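Local coordinates for protein glycerate 2-kinase (Pyrococcus horikoshii, PDB 1X3L) that catalyses the ATP-dependent phosphorylation of D-glycerate to 2-phosphoglycerate, with magnesium as the preferred metal and several other nucleotides or pyrophosphate accepted as phosphate donors, at residues A[11-16]-A[276-281]; A[342-347]-A[364-369]; A[353-358]-A[379-384]; A[360-365]-A[429-434]. All blocks are in the same frame, centred on the assembly; numbering follows the deposited sequence.

Interaction 1 of 4, residues A[11-16]-A[276-281]. With EDO (1,2-ethanediol), chain C.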
# COMPACT_ATOMS: atom_id res chain seq x y z
N LEU A 11 18.38 10.58 -7.01
CA LEU A 11 17.61 11.15 -5.90
C LEU A 11 16.38 11.91 -6.40
O LEU A 11 15.34 11.95 -5.73
CB LEU A 11 18.51 12.06 -5.06
CG LEU A 11 19.61 11.30 -4.31
CD1 LEU A 11 20.55 12.27 -3.58
CD2 LEU A 11 18.98 10.34 -3.32
N ARG A 12 16.49 12.49 -7.59
CA ARG A 12 15.37 13.21 -8.19
C ARG A 12 14.23 12.22 -8.51
O ARG A 12 13.06 12.52 -8.29
CB ARG A 12 15.83 13.90 -9.48
CG ARG A 12 14.76 14.72 -10.17
CD ARG A 12 15.30 15.47 -11.39
NE ARG A 12 14.23 16.12 -12.15
CZ ARG A 12 13.77 17.34 -11.90
NH1 ARG A 12 14.29 18.06 -10.91
NH2 ARG A 12 12.78 17.84 -12.63
N LEU A 13 14.59 11.05 -9.01
CA LEU A 13 13.62 10.02 -9.35
C LEU A 13 13.00 9.41 -8.09
O LEU A 13 11.84 9.01 -8.10
CB LEU A 13 14.29 8.94 -10.21
CG LEU A 13 14.82 9.45 -11.56
CD1 LEU A 13 15.53 8.33 -12.30
CD2 LEU A 13 13.66 9.99 -12.40
N VAL A 14 13.78 9.33 -7.01
CA VAL A 14 13.25 8.80 -5.76
C VAL A 14 12.17 9.77 -5.27
O VAL A 14 11.09 9.35 -4.83
CB VAL A 14 14.35 8.70 -4.67
CG1 VAL A 14 13.69 8.48 -3.30
CG2 VAL A 14 15.31 7.54 -4.99
N GLY A 15 12.46 11.06 -5.34
CA GLY A 15 11.51 12.07 -4.92
C GLY A 15 10.19 11.98 -5.69
O GLY A 15 9.12 12.16 -5.11
N GLU A 16 10.28 11.69 -6.98
CA GLU A 16 9.08 11.57 -7.82
C GLU A 16 8.20 10.40 -7.38
O GLU A 16 6.98 10.51 -7.34
CB GLU A 16 9.47 11.38 -9.29
CG GLU A 16 9.92 12.66 -9.98
CD GLU A 16 8.82 13.70 -10.04
OE1 GLU A 16 7.75 13.41 -10.61
OE2 GLU A 16 9.03 14.82 -9.53
N ALA A 276 9.52 6.49 -14.32
CA ALA A 276 9.78 6.30 -15.74
C ALA A 276 9.47 7.56 -16.55
O ALA A 276 10.17 7.88 -17.51
CB ALA A 276 8.96 5.13 -16.27
N ARG A 277 8.41 8.26 -16.16
CA ARG A 277 7.99 9.48 -16.83
C ARG A 277 9.05 10.58 -16.67
O ARG A 277 9.41 11.26 -17.63
CB ARG A 277 6.64 9.94 -16.26
CG ARG A 277 6.04 11.17 -16.92
CD ARG A 277 4.65 11.49 -16.33
NE ARG A 277 3.68 10.43 -16.61
CZ ARG A 277 3.21 9.56 -15.72
NH1 ARG A 277 3.61 9.60 -14.45
NH2 ARG A 277 2.34 8.63 -16.09
N GLU A 278 9.53 10.77 -15.44
CA GLU A 278 10.54 11.79 -15.18
C GLU A 278 11.86 11.39 -15.86
O GLU A 278 12.55 12.24 -16.43
CB GLU A 278 10.74 11.95 -13.66
CG GLU A 278 11.75 13.01 -13.24
CD GLU A 278 11.45 14.38 -13.82
OE1 GLU A 278 10.26 14.70 -14.02
OE2 GLU A 278 12.41 15.14 -14.07
N ALA A 279 12.18 10.11 -15.81
CA ALA A 279 13.40 9.62 -16.44
C ALA A 279 13.40 9.98 -17.93
O ALA A 279 14.41 10.44 -18.46
CB ALA A 279 13.52 8.11 -16.27
N GLN A 280 12.27 9.76 -18.59
CA GLN A 280 12.17 10.09 -20.01
C GLN A 280 12.36 11.58 -20.24
O GLN A 280 12.99 11.99 -21.21
CB GLN A 280 10.82 9.61 -20.56
CG GLN A 280 10.71 8.08 -20.53
CD GLN A 280 9.28 7.59 -20.66
OE1 GLN A 280 8.36 8.16 -20.09
NE2 GLN A 280 9.10 6.50 -21.41
N ARG A 281 11.82 12.41 -19.34
CA ARG A 281 11.96 13.85 -19.47
C ARG A 281 13.42 14.27 -19.34
O ARG A 281 13.86 15.26 -19.94
CB ARG A 281 11.14 14.58 -18.41
CG ARG A 281 9.64 14.35 -18.52
CD ARG A 281 8.87 15.27 -17.58
NE ARG A 281 9.21 16.67 -17.85
CZ ARG A 281 8.65 17.71 -17.24
NH1 ARG A 281 7.71 17.53 -16.32
NH2 ARG A 281 9.03 18.94 -17.57
C1 EDO C . 17.05 14.50 -2.96
O1 EDO C . 16.58 15.11 -4.18
C2 EDO C . 15.91 13.79 -2.21
O2 EDO C . 15.31 12.75 -3.01
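Two helices that pack on the mixed beta-sheet, 6-20 and 268-281, meet through Arg12, Leu13 and Glu16 on one side and Glu278 and Ala279 on the other. The segments run in roughly opposite directions, their axes inclined at 143° and 9.5 Å apart at closest approach. Glu278 is the side chain on which the contact turns. Arg12, extended from CG to NE, grips its carboxylate side-on, NE and NH2 both binding OE2. The NE bond is the shorter, 2.8 Å to Glu278 OE2 with an N-H...O angle of 154°, while Arg12 NH2 lies 3.1 Å from the same oxygen along a more bent path. That oxygen sits in the guanidinium plane but is met from above the carboxylate plane, both nitrogens coming from one face; the two flat groups are turned 61° apart.

Below the ion pair the contact becomes apolar. Leu13 CD2 reaches 3.7 Å from Glu278 CG, and the same methyl lies 4.3 Å from Ala279 CB on the flank nearer the sheet. Ala279 also touches Ala286 of strand 285-290, which places this layer against the sheet edge. Two like charges come close as well, Glu16 OE1 and Glu278 OE1 being 4.4 Å apart, a proximity that the arginine probably offsets. The chains of these two glutamates cross at about a right angle, with Glu16 CG packed 3.8 Å from Glu278 CG.

Interaction 2 of 4, residues A[342-347]-A[364-369]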
# COMPACT_ATOMS: atom_id res chain seq x y z
N GLY A 342 18.56 -3.98 6.46
CA GLY A 342 17.23 -4.28 5.96
C GLY A 342 17.26 -4.74 4.51
O GLY A 342 18.32 -4.75 3.89
N PRO A 343 16.10 -5.10 3.92
CA PRO A 343 16.01 -5.56 2.53
C PRO A 343 16.68 -4.66 1.48
O PRO A 343 17.63 -5.07 0.82
CB PRO A 343 14.51 -5.69 2.29
CG PRO A 343 13.96 -5.96 3.67
CD PRO A 343 14.76 -5.00 4.52
N ASN A 344 16.17 -3.44 1.34
CA ASN A 344 16.71 -2.52 0.34
C ASN A 344 18.20 -2.21 0.56
O ASN A 344 18.97 -2.05 -0.37
CB ASN A 344 15.89 -1.23 0.39
CG ASN A 344 14.52 -1.49 -0.18
OD1 ASN A 344 14.37 -1.96 -1.30
ND2 ASN A 344 13.50 -1.19 0.64
N GLN A 345 18.64 -2.15 1.81
CA GLN A 345 20.05 -1.92 2.07
C GLN A 345 20.85 -3.12 1.56
O GLN A 345 21.96 -2.96 1.04
CB GLN A 345 20.30 -1.73 3.56
CG GLN A 345 19.70 -0.43 4.10
CD GLN A 345 19.68 -0.42 5.61
OE1 GLN A 345 20.72 -0.37 6.27
NE2 GLN A 345 18.48 -0.48 6.18
N GLU A 346 20.30 -4.33 1.69
CA GLU A 346 21.02 -5.50 1.20
C GLU A 346 21.00 -5.59 -0.32
O GLU A 346 21.94 -6.08 -0.93
CB GLU A 346 20.49 -6.78 1.86
CG GLU A 346 21.15 -7.04 3.21
CD GLU A 346 20.96 -8.47 3.73
OE1 GLU A 346 20.79 -9.39 2.91
OE2 GLU A 346 21.00 -8.66 4.97
N ILE A 347 19.92 -5.11 -0.94
CA ILE A 347 19.84 -5.12 -2.40
C ILE A 347 20.97 -4.25 -2.93
O ILE A 347 21.75 -4.66 -3.80
CB ILE A 347 18.51 -4.52 -2.91
CG1 ILE A 347 17.35 -5.49 -2.66
CG2 ILE A 347 18.64 -4.16 -4.39
CD1 ILE A 347 16.00 -4.93 -3.09
N ALA A 364 17.80 1.53 -3.92
CA ALA A 364 16.68 0.68 -3.51
C ALA A 364 16.12 1.30 -2.23
O ALA A 364 16.87 1.53 -1.28
CB ALA A 364 17.16 -0.74 -3.25
N PHE A 365 14.82 1.55 -2.19
CA PHE A 365 14.23 2.17 -1.02
C PHE A 365 12.80 1.74 -0.76
O PHE A 365 12.07 1.38 -1.68
CB PHE A 365 14.29 3.69 -1.17
CG PHE A 365 13.49 4.21 -2.34
CD1 PHE A 365 12.25 4.81 -2.13
CD2 PHE A 365 13.97 4.09 -3.64
CE1 PHE A 365 11.49 5.28 -3.21
CE2 PHE A 365 13.22 4.56 -4.72
CZ PHE A 365 11.98 5.15 -4.51
N ASP A 366 12.40 1.81 0.51
CA ASP A 366 11.04 1.47 0.92
C ASP A 366 10.30 2.80 1.01
O ASP A 366 10.75 3.71 1.72
CB ASP A 366 11.07 0.79 2.29
CG ASP A 366 9.81 -0.02 2.56
OD1 ASP A 366 8.70 0.50 2.33
OD2 ASP A 366 9.95 -1.18 3.01
N THR A 367 9.18 2.93 0.30
CA THR A 367 8.43 4.18 0.32
C THR A 367 7.82 4.54 1.67
O THR A 367 7.33 5.65 1.83
CB THR A 367 7.31 4.18 -0.75
OG1 THR A 367 6.43 3.08 -0.53
CG2 THR A 367 7.91 4.09 -2.16
N ASP A 368 7.84 3.62 2.64
CA ASP A 368 7.28 3.98 3.94
C ASP A 368 8.31 4.67 4.82
O ASP A 368 8.01 5.02 5.96
CB ASP A 368 6.67 2.76 4.66
CG ASP A 368 7.70 1.75 5.12
OD1 ASP A 368 8.89 2.09 5.25
OD2 ASP A 368 7.30 0.59 5.37
N GLY A 369 9.52 4.85 4.30
CA GLY A 369 10.54 5.55 5.06
C GLY A 369 11.51 4.75 5.91
O GLY A 369 12.52 5.29 6.35
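Helix 343-351 packs against the end of strand 359-366 in the mixed beta-sheet, and Asn344, in its first turn, lies against Ala364, Phe365 and Asp366. The axes of the two short segments are antiparallel within 3° and approach to 7.0 Å. The tight part is centred on Asn344, with Asn344 CA 5.0 Å from Ala364 CA. Asn344 holds CG anti to its carbonyl carbon (chi1 -72°), which lays the amide over the strand backbone: Asn344 CB is 3.4 Å from Ala364 O, and Asn344 OD1 is 3.6 Å from Ala364 CB. At the other end of the amide, Asn344 ND2 comes within 3.3 Å of Phe365 C. This is packing without hydrogen bonds between the segments; the nearby Asp366 N is a donor like ND2, and ND2 instead bonds Ser427 OG of the adjoining strand. Asp371 secures the start of the helix by accepting from the backbone N of Asn344 and Gln345.

One helical turn on, Ile347 adds a purely apolar touch, its CG2 3.9 Å from Ala364 CB. The looser side begins where the chain leaves the strand. From Asp366 to Gly369 it forms a type I beta turn that diverges from the helix, and Asp368 is partly exposed. The Asp366 side chain is about 11 Å from that of Lys58, a substrate-binding residue by similarity, so the turn lies toward the probable active-site region. An Asx turn steadies it: Asp368 N donates to Asp366 OD1 over 3.3 Å at 167°, meeting the oxygen on its anti side, somewhat out of the carboxylate plane.

Interaction 3 of 4, residues A[353-358]-A[379-384]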
# COMPACT_ATOMS: atom_id res chain seq x y z
N ARG A 353 29.40 -5.04 -6.06
CA ARG A 353 30.49 -5.69 -6.78
C ARG A 353 30.25 -5.81 -8.27
O ARG A 353 31.14 -5.54 -9.08
CB ARG A 353 30.78 -7.08 -6.19
CG ARG A 353 32.05 -7.70 -6.77
CD ARG A 353 32.62 -8.79 -5.86
NE ARG A 353 33.99 -9.13 -6.23
CZ ARG A 353 34.81 -9.86 -5.46
NH1 ARG A 353 34.39 -10.32 -4.29
NH2 ARG A 353 36.04 -10.12 -5.87
N LYS A 354 29.03 -6.19 -8.66
CA LYS A 354 28.73 -6.33 -10.07
C LYS A 354 28.71 -5.02 -10.86
O LYS A 354 28.91 -5.04 -12.07
CB LYS A 354 27.39 -7.06 -10.26
CG LYS A 354 27.53 -8.59 -10.23
CD LYS A 354 26.18 -9.27 -10.35
CE LYS A 354 26.32 -10.78 -10.45
NZ LYS A 354 26.91 -11.20 -11.74
N ILE A 355 28.48 -3.89 -10.19
CA ILE A 355 28.46 -2.63 -10.93
C ILE A 355 29.73 -1.82 -10.72
O ILE A 355 29.81 -0.66 -11.15
CB ILE A 355 27.23 -1.74 -10.56
CG1 ILE A 355 27.35 -1.21 -9.13
CG2 ILE A 355 25.93 -2.54 -10.73
CD1 ILE A 355 26.33 -0.12 -8.79
N SER A 356 30.71 -2.42 -10.07
CA SER A 356 31.99 -1.76 -9.82
C SER A 356 32.61 -1.27 -11.13
O SER A 356 32.67 -2.00 -12.12
CB SER A 356 32.96 -2.73 -9.12
OG SER A 356 34.18 -2.08 -8.82
N ASP A 357 33.07 -0.02 -11.13
CA ASP A 357 33.70 0.60 -12.29
C ASP A 357 32.77 0.93 -13.46
O ASP A 357 33.23 1.35 -14.52
CB ASP A 357 34.86 -0.26 -12.79
CG ASP A 357 36.01 -0.30 -11.81
OD1 ASP A 357 36.36 0.76 -11.26
OD2 ASP A 357 36.58 -1.40 -11.59
N LEU A 358 31.47 0.73 -13.28
CA LEU A 358 30.53 1.05 -14.35
C LEU A 358 29.91 2.43 -14.11
O LEU A 358 29.89 2.92 -12.97
CB LEU A 358 29.42 -0.01 -14.42
CG LEU A 358 29.88 -1.46 -14.64
CD1 LEU A 358 28.67 -2.39 -14.66
CD2 LEU A 358 30.64 -1.55 -15.95
N GLY A 379 19.25 1.85 0.44
CA GLY A 379 20.63 2.12 0.09
C GLY A 379 20.78 2.73 -1.29
O GLY A 379 19.89 2.62 -2.13
N ILE A 380 21.91 3.39 -1.52
CA ILE A 380 22.19 4.01 -2.81
C ILE A 380 23.68 3.81 -3.07
O ILE A 380 24.52 4.22 -2.27
CB ILE A 380 21.79 5.52 -2.81
CG1 ILE A 380 22.16 6.15 -4.16
CG2 ILE A 380 22.46 6.25 -1.65
CD1 ILE A 380 21.61 7.58 -4.33
N VAL A 381 23.99 3.15 -4.18
CA VAL A 381 25.37 2.84 -4.54
C VAL A 381 25.63 3.12 -6.01
O VAL A 381 24.70 3.17 -6.81
CB VAL A 381 25.66 1.34 -4.28
CG1 VAL A 381 25.52 1.00 -2.79
CG2 VAL A 381 24.70 0.48 -5.10
N ASP A 382 26.89 3.32 -6.36
CA ASP A 382 27.25 3.56 -7.74
C ASP A 382 28.47 2.74 -8.11
O ASP A 382 28.89 1.88 -7.34
CB ASP A 382 27.49 5.06 -8.00
CG ASP A 382 28.55 5.65 -7.09
OD1 ASP A 382 29.56 4.97 -6.83
OD2 ASP A 382 28.36 6.80 -6.63
N GLY A 383 29.04 3.01 -9.29
CA GLY A 383 30.20 2.27 -9.75
C GLY A 383 31.49 2.47 -8.95
O GLY A 383 32.47 1.75 -9.17
N THR A 384 31.49 3.42 -8.03
CA THR A 384 32.69 3.66 -7.23
C THR A 384 32.57 3.04 -5.84
O THR A 384 33.56 2.93 -5.12
CB THR A 384 32.94 5.16 -7.00
OG1 THR A 384 31.99 5.65 -6.04
CG2 THR A 384 32.79 5.93 -8.30
O HOH W 1 34.05 0.24 -7.20
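Ile355 points its CD1 methyl across the end of strand 378-382, where it lies 4.1 Å from Val381 CG2 and 3.6 Å from Asp382 O. Its chi1 of 69° puts CG1 between the backbone N and the carbonyl carbon, and the otherwise extended branch carries CD1 over the strand. Ile362 touches both Ile355 and Val381, joining them to the sheet interior. Ser356 and Asp357 start in the opposite sense, their CB atoms directed away from segment 379-384, so the backbone makes the polar contact there. Asp357 N donates to Gly383 O at 2.7 Å and 161°, in the carbonyl plane and on a lone pair. A water also donates to Gly383 O and bridges it to Ser356 OG, while the Asp357 carboxylate pairs with Lys387. Gly383 CA sits close to two carbonyl oxygens, 3.3 Å from Ile355 O and 3.3 Å from Leu358 O, both as CA-H...O contacts. Across this glycine, Asp382 OD1 accepts from Thr384 N at 2.8 Å and from Thr384 OG1. The arrangement is that of a type II beta turn, 355-358, docked on a strand-to-helix junction with an aspartate capping bond.

Interaction 4 of 4, residues A[360-365]-A[429-434]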
# COMPACT_ATOMS: atom_id res chain seq x y z
N ALA A 360 27.10 3.56 -13.54
CA ALA A 360 25.76 3.17 -13.15
C ALA A 360 25.47 3.48 -11.69
O ALA A 360 26.37 3.71 -10.89
CB ALA A 360 25.56 1.68 -13.42
N LEU A 361 24.18 3.47 -11.35
CA LEU A 361 23.76 3.72 -9.99
C LEU A 361 22.55 2.87 -9.69
O LEU A 361 21.73 2.60 -10.57
CB LEU A 361 23.42 5.20 -9.80
CG LEU A 361 22.91 5.65 -8.42
CD1 LEU A 361 23.30 7.10 -8.16
CD2 LEU A 361 21.39 5.49 -8.35
N ILE A 362 22.47 2.39 -8.45
CA ILE A 362 21.34 1.60 -8.02
C ILE A 362 20.88 2.16 -6.69
O ILE A 362 21.67 2.30 -5.75
CB ILE A 362 21.68 0.10 -7.82
CG1 ILE A 362 21.86 -0.58 -9.18
CG2 ILE A 362 20.56 -0.59 -7.04
CD1 ILE A 362 22.24 -2.05 -9.09
N VAL A 363 19.60 2.53 -6.61
CA VAL A 363 19.06 3.02 -5.36
C VAL A 363 17.82 2.18 -5.08
O VAL A 363 16.91 2.09 -5.91
CB VAL A 363 18.71 4.54 -5.44
CG1 VAL A 363 17.76 4.83 -6.58
CG2 VAL A 363 18.11 4.99 -4.12
N ALA A 364 17.80 1.53 -3.92
CA ALA A 364 16.68 0.68 -3.51
C ALA A 364 16.12 1.30 -2.23
O ALA A 364 16.87 1.53 -1.28
CB ALA A 364 17.16 -0.74 -3.25
N PHE A 365 14.82 1.55 -2.19
CA PHE A 365 14.23 2.17 -1.02
C PHE A 365 12.80 1.74 -0.76
O PHE A 365 12.07 1.38 -1.68
CB PHE A 365 14.29 3.69 -1.17
CG PHE A 365 13.49 4.21 -2.34
CD1 PHE A 365 12.25 4.81 -2.13
CD2 PHE A 365 13.97 4.09 -3.64
CE1 PHE A 365 11.49 5.28 -3.21
CE2 PHE A 365 13.22 4.56 -4.72
CZ PHE A 365 11.98 5.15 -4.51
N VAL A 429 13.33 -0.25 -6.74
CA VAL A 429 14.75 -0.26 -7.04
C VAL A 429 14.91 0.47 -8.36
O VAL A 429 14.26 0.12 -9.35
CB VAL A 429 15.32 -1.68 -7.22
CG1 VAL A 429 16.81 -1.60 -7.49
CG2 VAL A 429 15.05 -2.54 -5.98
N ILE A 430 15.75 1.49 -8.39
CA ILE A 430 15.97 2.22 -9.62
C ILE A 430 17.40 1.95 -10.06
O ILE A 430 18.34 2.18 -9.29
CB ILE A 430 15.78 3.73 -9.43
CG1 ILE A 430 14.37 4.03 -8.90
CG2 ILE A 430 16.00 4.45 -10.76
CD1 ILE A 430 14.12 5.53 -8.62
N ALA A 431 17.58 1.45 -11.28
CA ALA A 431 18.92 1.19 -11.80
C ALA A 431 19.19 2.13 -12.97
O ALA A 431 18.43 2.17 -13.94
CB ALA A 431 19.05 -0.27 -12.25
N ILE A 432 20.27 2.90 -12.88
CA ILE A 432 20.59 3.84 -13.93
C ILE A 432 21.93 3.53 -14.58
O ILE A 432 22.92 3.29 -13.90
CB ILE A 432 20.67 5.29 -13.37
CG1 ILE A 432 19.37 5.64 -12.65
CG2 ILE A 432 20.96 6.27 -14.50
CD1 ILE A 432 19.45 6.94 -11.86
N VAL A 433 21.94 3.50 -15.91
CA VAL A 433 23.18 3.28 -16.65
C VAL A 433 23.27 4.46 -17.62
O VAL A 433 22.42 4.62 -18.49
CB VAL A 433 23.18 1.96 -17.44
CG1 VAL A 433 24.54 1.76 -18.10
CG2 VAL A 433 22.87 0.80 -16.51
N THR A 434 24.29 5.29 -17.45
CA THR A 434 24.44 6.46 -18.31
C THR A 434 25.34 6.23 -19.51
O THR A 434 25.27 6.96 -20.49
CB THR A 434 24.98 7.65 -17.50
OG1 THR A 434 26.19 7.27 -16.84
CG2 THR A 434 23.96 8.09 -16.45
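The Phe365 ring meets Ile430 at its edge, CE2 lying 4.1 Å from CD1 with that methyl near the ring plane, while Val14 of helix 6-20 also packs against the aromatic side chain. Both residues belong to neighbouring antiparallel strands, 359-366 and 427-435, of the mixed sheet; the segment axes come within 4.6 Å. Among the backbone groups, Leu361 with Ile432 and Val363 with Ile430 are the hydrogen-bonded pairs. Leu361 and Ile432 exchange two bonds, the straighter from Ile432 N to Leu361 O at 2.7 Å and 173°. In the next such pair Ile430 N donates to Val363 O over 2.8 Å, approaching with a 20° tilt from the carbonyl plane.

The face bearing Leu361, Val363, Ile430 and Ile432 looks toward helix 6-20, with Leu13 against Ile430 and Ile6 against Leu361 and Ile432. The other, carrying Ala360, Ile362, Ala364, Val429, Ala431 and Val433, is covered by helices 297-314 and 343-351. Here the non-hydrogen-bonded pairs place small beside branched side chains: Ala364 CB is 3.9 Å from Val429 CG2. Ile362 reaches diagonally past its partner Ala431, its CG2 3.9 Å from Val429 CG1. On the helix 6-20 face, Val363 lies alongside Ile430, both pointing the same way; chi1 of 56° sets Val363 CG1 3.6 Å from Ile430 CB.

In the fold
Strand 359-366 ties three of the contacts together: interaction 4 pairs it with strand 427-435, interaction 2 lays helix 343-351 against its end, and interaction 3 joins the loop leading into it to strand 378-382, its other neighbour. Interactions 2 and 4 are fully buried and share Ala364 and Phe365; one relies on close packing without cross-segment hydrogen bonds, the other on regular backbone pairing. Interaction 3, nearer the surface, mixes a backbone bond with water. Interaction 1 belongs to the opposite helical layer and adds a salt bridge at its outer margin, while Leu13 and Val14 pack down onto Ile430, Val363 and Phe365 of interaction 4.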